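PDB 4RHZ: Cry23AA1 from Bacillus thuringiensis, which binds zinc and forms a binary complex with Cry37Aa1, probably acting as a pore-forming toxin of the aerolysin family. Local coordinates for residues G2-I10 with V85-T93; T70-T78 with V148-N156. All blocks are in the same frame, centred on the assembly; numbering follows the deposited sequence.

Contact 1: G2-I10 with V85-T93; sequences GIINIQDEI and VTEGVKAGT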
# COMPACT_ATOMS: atom_id res chain seq x y z
N GLY A 2 -8.17 13.66 20.19
CA GLY A 2 -7.22 14.23 21.19
C GLY A 2 -7.08 13.17 22.26
O GLY A 2 -7.39 11.98 22.04
N ILE A 3 -6.60 13.58 23.40
CA ILE A 3 -6.42 12.71 24.56
C ILE A 3 -7.43 13.06 25.69
O ILE A 3 -7.46 14.19 26.14
CB ILE A 3 -5.03 12.96 25.15
CG1 ILE A 3 -3.97 12.77 24.04
CG2 ILE A 3 -4.81 12.03 26.37
CD1 ILE A 3 -3.93 11.28 23.48
N ILE A 4 -8.26 12.10 26.10
CA ILE A 4 -9.12 12.26 27.24
C ILE A 4 -8.30 12.14 28.51
O ILE A 4 -7.80 11.05 28.81
CB ILE A 4 -10.17 11.17 27.29
CG1 ILE A 4 -10.99 11.15 25.97
CG2 ILE A 4 -11.09 11.36 28.61
CD1 ILE A 4 -11.73 12.51 25.69
N ASN A 5 -8.14 13.23 29.24
CA ASN A 5 -7.41 13.17 30.54
C ASN A 5 -8.43 12.83 31.69
O ASN A 5 -9.27 13.66 31.98
CB ASN A 5 -6.71 14.51 30.79
CG ASN A 5 -5.87 14.50 32.04
OD1 ASN A 5 -6.35 14.12 33.11
ND2 ASN A 5 -4.60 14.88 31.92
N ILE A 6 -8.42 11.61 32.22
CA ILE A 6 -9.36 11.17 33.23
C ILE A 6 -9.46 12.20 34.39
O ILE A 6 -10.54 12.74 34.65
CB ILE A 6 -8.98 9.82 33.79
CG1 ILE A 6 -9.01 8.75 32.69
CG2 ILE A 6 -9.97 9.38 34.96
CD1 ILE A 6 -10.31 8.71 31.97
N GLN A 7 -8.30 12.56 34.95
CA GLN A 7 -8.22 13.58 35.94
C GLN A 7 -8.88 14.86 35.56
O GLN A 7 -9.63 15.39 36.39
CB GLN A 7 -6.82 13.75 36.51
CG GLN A 7 -6.47 12.59 37.41
CD GLN A 7 -5.19 12.84 38.20
OE1 GLN A 7 -4.10 12.77 37.63
NE2 GLN A 7 -5.31 13.07 39.54
N ASP A 8 -8.63 15.41 34.37
CA ASP A 8 -9.25 16.69 34.04
C ASP A 8 -10.77 16.51 33.98
O ASP A 8 -11.51 17.46 34.19
CB ASP A 8 -8.81 17.25 32.68
CG ASP A 8 -7.32 17.68 32.63
OD1 ASP A 8 -6.65 17.98 33.67
OD2 ASP A 8 -6.81 17.76 31.49
N GLU A 9 -11.25 15.34 33.59
CA GLU A 9 -12.68 15.17 33.40
C GLU A 9 -13.33 14.93 34.82
O GLU A 9 -14.47 15.37 35.05
CB GLU A 9 -13.06 14.02 32.50
CG GLU A 9 -12.66 14.06 31.01
CD GLU A 9 -13.06 15.27 30.28
OE1 GLU A 9 -14.17 15.79 30.57
OE2 GLU A 9 -12.26 15.71 29.40
N ILE A 10 -12.60 14.27 35.73
CA ILE A 10 -12.99 14.24 37.13
C ILE A 10 -12.97 15.68 37.67
O ILE A 10 -13.85 16.10 38.37
CB ILE A 10 -12.04 13.40 37.97
CG1 ILE A 10 -12.26 11.95 37.72
CG2 ILE A 10 -12.25 13.68 39.45
CD1 ILE A 10 -13.65 11.56 37.61
N VAL A 85 -1.54 7.57 17.75
CA VAL A 85 -2.85 7.46 18.35
C VAL A 85 -3.47 8.81 17.98
O VAL A 85 -2.82 9.83 18.06
CB VAL A 85 -2.71 7.36 19.89
CG1 VAL A 85 -4.08 7.62 20.65
CG2 VAL A 85 -2.04 6.04 20.30
N THR A 86 -4.70 8.81 17.51
CA THR A 86 -5.38 10.09 17.20
C THR A 86 -6.50 10.34 18.23
O THR A 86 -6.93 11.49 18.45
CB THR A 86 -6.01 10.04 15.78
OG1 THR A 86 -6.71 8.79 15.66
CG2 THR A 86 -4.91 10.03 14.72
N GLU A 87 -6.93 9.29 18.90
CA GLU A 87 -7.90 9.49 19.99
C GLU A 87 -7.50 8.63 21.11
O GLU A 87 -7.58 7.41 20.99
CB GLU A 87 -9.31 9.11 19.55
CG GLU A 87 -9.99 10.19 18.66
CD GLU A 87 -11.40 9.79 18.33
OE1 GLU A 87 -11.61 8.72 17.69
OE2 GLU A 87 -12.34 10.49 18.78
N GLY A 88 -7.05 9.26 22.20
CA GLY A 88 -6.44 8.49 23.27
C GLY A 88 -6.94 8.88 24.66
O GLY A 88 -7.93 9.61 24.79
N VAL A 89 -6.22 8.41 25.68
CA VAL A 89 -6.61 8.48 27.08
C VAL A 89 -5.36 8.57 27.96
O VAL A 89 -4.33 7.91 27.70
CB VAL A 89 -7.56 7.30 27.45
CG1 VAL A 89 -6.85 5.91 27.44
CG2 VAL A 89 -8.38 7.57 28.77
N LYS A 90 -5.42 9.47 28.95
CA LYS A 90 -4.39 9.57 29.98
C LYS A 90 -4.98 9.32 31.40
O LYS A 90 -5.82 10.12 31.92
CB LYS A 90 -3.77 10.94 29.93
CG LYS A 90 -2.63 11.18 30.97
CD LYS A 90 -1.96 12.53 30.61
CE LYS A 90 -0.82 12.88 31.53
NZ LYS A 90 0.20 11.83 31.52
N ALA A 91 -4.52 8.22 31.98
CA ALA A 91 -4.93 7.73 33.31
C ALA A 91 -3.75 8.01 34.14
O ALA A 91 -2.92 8.83 33.75
CB ALA A 91 -5.17 6.26 33.25
N GLY A 92 -3.58 7.34 35.26
CA GLY A 92 -2.47 7.72 36.12
C GLY A 92 -1.15 7.02 35.82
O GLY A 92 -0.05 7.50 36.13
N THR A 93 -1.26 5.85 35.26
CA THR A 93 -0.10 5.06 34.89
C THR A 93 0.04 5.00 33.32
O THR A 93 -0.91 5.21 32.57
CB THR A 93 -0.28 3.68 35.59
OG1 THR A 93 0.72 2.77 35.16
CG2 THR A 93 -1.63 3.07 35.29
O HOH W 1 -5.55 11.34 34.39
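Gly2 to Ile6 run parallel to Glu87 to Ala91, joined by a ladder of backbone hydrogen bonds. Gly88 N gives to Gly2 O at 2.7 Å and Gly88 O takes Ile4 N. Lys90 repeats the pattern two residues on: its N gives to Ile4 O at 2.9 Å and its O takes Ile6 N at 3.0 Å. Before the ladder, Gly2 N donates to Thr86 O. Gly88, Ile4 and Lys90 each use both N and O across the pair, and each binds two residues of the partner strand that lie two apart, as in a parallel ladder. Lys90 O has a second partner, a water that lies 2.8 Å away and also accepts from Gln7 N. The first turn of the helix is thus bridged to the strand end.

Asn5 is both the last strand residue and the N-cap of that helix. Its CG stands anti to the backbone N (chi1 -176°), and OD1 accepts from Asp8 N at 2.9 Å. The donor comes from above the amide plane, not along a lone pair. ND2 lies alongside Lys90 CD, the two side chains pointing the same way.

Ile3 shares this face. Its CD1 rests on Gly88 CA, where the lack of a side chain makes room, and its CG2 meets Lys90 CB at 3.9 Å. On the other face Val89 CG2 touches Ile6 CD1 at 3.9 Å, the two side chains crossing at a slant.

The pair adds the N-terminal strand to the end of strand 67-90. Just before it, Thr86 and Glu87 form a classic beta bulge opposite Ser216 of strand 211-235. Val89 also pairs with Tyr120 and packs on Met169 of strand 146-179. Ile6 reaches Leu173 of that strand and Tyr27 of strand 22-27.

Contact 2: T70-T78 with V148-N156; sequences TVSFTWTET and VEAAYIIQN
Phe73 meets Tyr152 from its CB outward. That CB sits over the centre of the Tyr152 ring, 3.4 Å from the centroid, in a CH-pi contact. Phe73 CG comes next, 3.5 Å from Tyr152 CG. CD1 lies near Tyr152 CD1, and CD2 is 3.5 Å from Tyr152 CB. CE2 runs on past the same CB. At the tip, CZ approaches Ala150 O at 3.4 Å, with the oxygen at the ring edge, and also nears Ala150 CB.

The contact is reciprocal, since Tyr152 CB lies over one face of the Phe73 ring. The planes are only 6° apart, but the rings are slid apart and barely overlap. The first torsions differ: Phe73 CG is anti to its carbonyl carbon (chi1 -65°), Tyr152 CG to its backbone N (chi1 -166°). With these the two side chains slide past each other.

On one side of this pair Val71 CG2 meets Ala150 CB at 3.8 Å. On the other, Trp75 CB reaches the edge of the Tyr152 ring at CE2, and Trp75 CZ3 lies 4.3 Å from Ile154 CG2. Farther along, the Glu77 side chain lies about 5 Å from the bound zinc ion.

This is packing between strand layers, not strand pairing. Strand 126-142 hydrogen-bonds beside 70-78, and its Asp136 takes the Tyr152 hydroxyl. Strand 50-61 hydrogen-bonds beside 148-156 and adds Lys57 against Phe73 and Leu54 against Trp75.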
# COMPACT_ATOMS: atom_id res chain seq x y z
N THR A 70 25.76 -13.57 -16.93
CA THR A 70 25.28 -13.17 -15.63
C THR A 70 24.78 -11.73 -15.62
O THR A 70 25.53 -10.84 -15.97
CB THR A 70 26.37 -13.40 -14.57
OG1 THR A 70 26.50 -14.82 -14.42
CG2 THR A 70 25.95 -12.82 -13.18
N VAL A 71 23.50 -11.51 -15.27
CA VAL A 71 23.02 -10.09 -15.11
C VAL A 71 22.71 -9.81 -13.63
O VAL A 71 22.02 -10.60 -12.96
CB VAL A 71 21.78 -9.73 -15.98
CG1 VAL A 71 22.16 -9.66 -17.46
CG2 VAL A 71 20.67 -10.76 -15.81
N SER A 72 23.22 -8.67 -13.16
CA SER A 72 23.23 -8.30 -11.78
C SER A 72 22.64 -6.92 -11.71
O SER A 72 23.00 -6.04 -12.52
CB SER A 72 24.68 -8.11 -11.28
OG SER A 72 25.28 -9.37 -11.19
N PHE A 73 21.85 -6.70 -10.68
CA PHE A 73 21.17 -5.43 -10.47
C PHE A 73 21.31 -5.01 -9.04
O PHE A 73 21.33 -5.83 -8.11
CB PHE A 73 19.69 -5.60 -10.76
CG PHE A 73 19.40 -5.93 -12.17
CD1 PHE A 73 19.08 -7.23 -12.54
CD2 PHE A 73 19.44 -4.94 -13.12
CE1 PHE A 73 18.78 -7.53 -13.87
CE2 PHE A 73 19.16 -5.23 -14.46
CZ PHE A 73 18.82 -6.53 -14.83
N THR A 74 21.38 -3.72 -8.87
CA THR A 74 21.32 -3.20 -7.55
C THR A 74 20.36 -2.02 -7.47
O THR A 74 20.29 -1.19 -8.37
CB THR A 74 22.73 -2.88 -7.08
OG1 THR A 74 22.75 -2.99 -5.66
CG2 THR A 74 23.19 -1.49 -7.52
N TRP A 75 19.61 -1.94 -6.37
CA TRP A 75 18.78 -0.77 -6.17
C TRP A 75 18.59 -0.39 -4.69
O TRP A 75 18.38 -1.25 -3.83
CB TRP A 75 17.44 -0.96 -6.86
CG TRP A 75 16.74 0.32 -7.08
CD1 TRP A 75 17.09 1.33 -7.95
CD2 TRP A 75 15.55 0.76 -6.41
NE1 TRP A 75 16.18 2.38 -7.85
CE2 TRP A 75 15.23 2.05 -6.91
CE3 TRP A 75 14.72 0.19 -5.43
CZ2 TRP A 75 14.10 2.77 -6.47
CZ3 TRP A 75 13.59 0.90 -4.98
CH2 TRP A 75 13.30 2.18 -5.50
N THR A 76 18.70 0.89 -4.40
CA THR A 76 18.53 1.35 -3.02
C THR A 76 17.22 2.15 -2.91
O THR A 76 17.06 3.16 -3.55
CB THR A 76 19.74 2.14 -2.48
OG1 THR A 76 20.15 3.08 -3.46
CG2 THR A 76 20.89 1.23 -2.20
N GLU A 77 16.28 1.58 -2.18
CA GLU A 77 14.96 2.19 -1.97
C GLU A 77 14.97 2.86 -0.59
O GLU A 77 15.58 2.36 0.37
CB GLU A 77 13.84 1.16 -1.97
CG GLU A 77 13.81 0.20 -0.71
CD GLU A 77 12.42 -0.43 -0.48
OE1 GLU A 77 11.69 -0.57 -1.51
OE2 GLU A 77 12.05 -0.75 0.69
N THR A 78 14.36 4.01 -0.53
CA THR A 78 14.26 4.69 0.75
C THR A 78 12.83 4.56 1.07
O THR A 78 11.98 4.90 0.26
CB THR A 78 14.73 6.16 0.72
OG1 THR A 78 16.17 6.19 0.63
CG2 THR A 78 14.33 6.89 2.05
N VAL A 148 18.71 -10.64 -25.34
CA VAL A 148 17.94 -10.76 -24.15
C VAL A 148 17.83 -9.32 -23.57
O VAL A 148 18.80 -8.51 -23.63
CB VAL A 148 18.62 -11.83 -23.30
CG1 VAL A 148 19.14 -11.36 -22.06
CG2 VAL A 148 17.79 -13.08 -23.20
N GLU A 149 16.64 -8.97 -23.11
CA GLU A 149 16.46 -7.77 -22.29
C GLU A 149 16.09 -8.27 -20.91
O GLU A 149 15.02 -8.92 -20.77
CB GLU A 149 15.34 -6.88 -22.84
CG GLU A 149 15.83 -5.80 -23.81
CD GLU A 149 14.74 -5.19 -24.70
OE1 GLU A 149 13.54 -5.38 -24.42
OE2 GLU A 149 15.07 -4.53 -25.71
N ALA A 150 16.96 -8.01 -19.92
CA ALA A 150 16.66 -8.43 -18.55
C ALA A 150 16.28 -7.11 -17.84
O ALA A 150 17.13 -6.17 -17.72
CB ALA A 150 17.86 -9.14 -17.85
N ALA A 151 15.01 -7.00 -17.49
CA ALA A 151 14.51 -5.76 -16.81
C ALA A 151 14.38 -6.04 -15.29
O ALA A 151 13.86 -7.05 -14.88
CB ALA A 151 13.14 -5.33 -17.42
N TYR A 152 14.87 -5.12 -14.48
CA TYR A 152 14.75 -5.26 -13.01
C TYR A 152 13.47 -4.57 -12.55
O TYR A 152 13.24 -3.38 -12.82
CB TYR A 152 16.00 -4.59 -12.38
CG TYR A 152 16.24 -4.92 -10.94
CD1 TYR A 152 16.06 -6.22 -10.47
CD2 TYR A 152 16.75 -3.95 -10.07
CE1 TYR A 152 16.34 -6.53 -9.16
CE2 TYR A 152 17.01 -4.26 -8.74
CZ TYR A 152 16.81 -5.51 -8.31
OH TYR A 152 17.12 -5.83 -7.04
N ILE A 153 12.60 -5.35 -11.90
CA ILE A 153 11.27 -4.91 -11.50
C ILE A 153 11.24 -4.86 -9.95
O ILE A 153 11.62 -5.85 -9.30
CB ILE A 153 10.14 -5.94 -11.85
CG1 ILE A 153 9.80 -6.09 -13.37
CG2 ILE A 153 8.85 -5.55 -11.22
CD1 ILE A 153 10.42 -5.11 -14.26
N ILE A 154 10.79 -3.73 -9.37
CA ILE A 154 10.55 -3.66 -7.91
C ILE A 154 9.02 -3.56 -7.67
O ILE A 154 8.34 -2.70 -8.26
CB ILE A 154 11.41 -2.56 -7.25
CG1 ILE A 154 11.62 -2.81 -5.75
CG2 ILE A 154 10.84 -1.19 -7.50
CD1 ILE A 154 10.38 -2.95 -4.97
N GLN A 155 8.50 -4.47 -6.88
CA GLN A 155 7.11 -4.51 -6.59
C GLN A 155 6.84 -3.72 -5.27
O GLN A 155 7.20 -4.17 -4.20
CB GLN A 155 6.63 -5.95 -6.50
CG GLN A 155 5.20 -6.06 -6.28
CD GLN A 155 4.71 -7.46 -6.40
OE1 GLN A 155 4.30 -8.08 -5.41
NE2 GLN A 155 4.75 -8.00 -7.63
N ASN A 156 6.20 -2.57 -5.41
CA ASN A 156 5.84 -1.66 -4.33
C ASN A 156 4.48 -1.87 -3.76
O ASN A 156 3.52 -2.12 -4.50
CB ASN A 156 5.90 -0.23 -4.83
CG ASN A 156 7.08 0.46 -4.29
OD1 ASN A 156 8.23 0.30 -4.82
ND2 ASN A 156 6.88 1.18 -3.13

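Overall arrangement
Contacts 1 and 2 lie on opposite sides of the chain's centre, their own centres 49 Å apart and their nearest atoms about 22 Å apart. Strand 67-90 joins them: 70-78 lies near its start and 85-93 spans its end. Along the chain the segments come in the order 2-10, 70-78, 85-93, 148-156, so the segments of the two contacts alternate. Contact 1 adds an edge strand, which leads into helix 6-18, whereas contact 2 packs strands face to face, with its Glu77 end close to the zinc site of His79, Glu130 and His132. Such long strands running between distant regions fit the elongated build of aerolysin-type toxins.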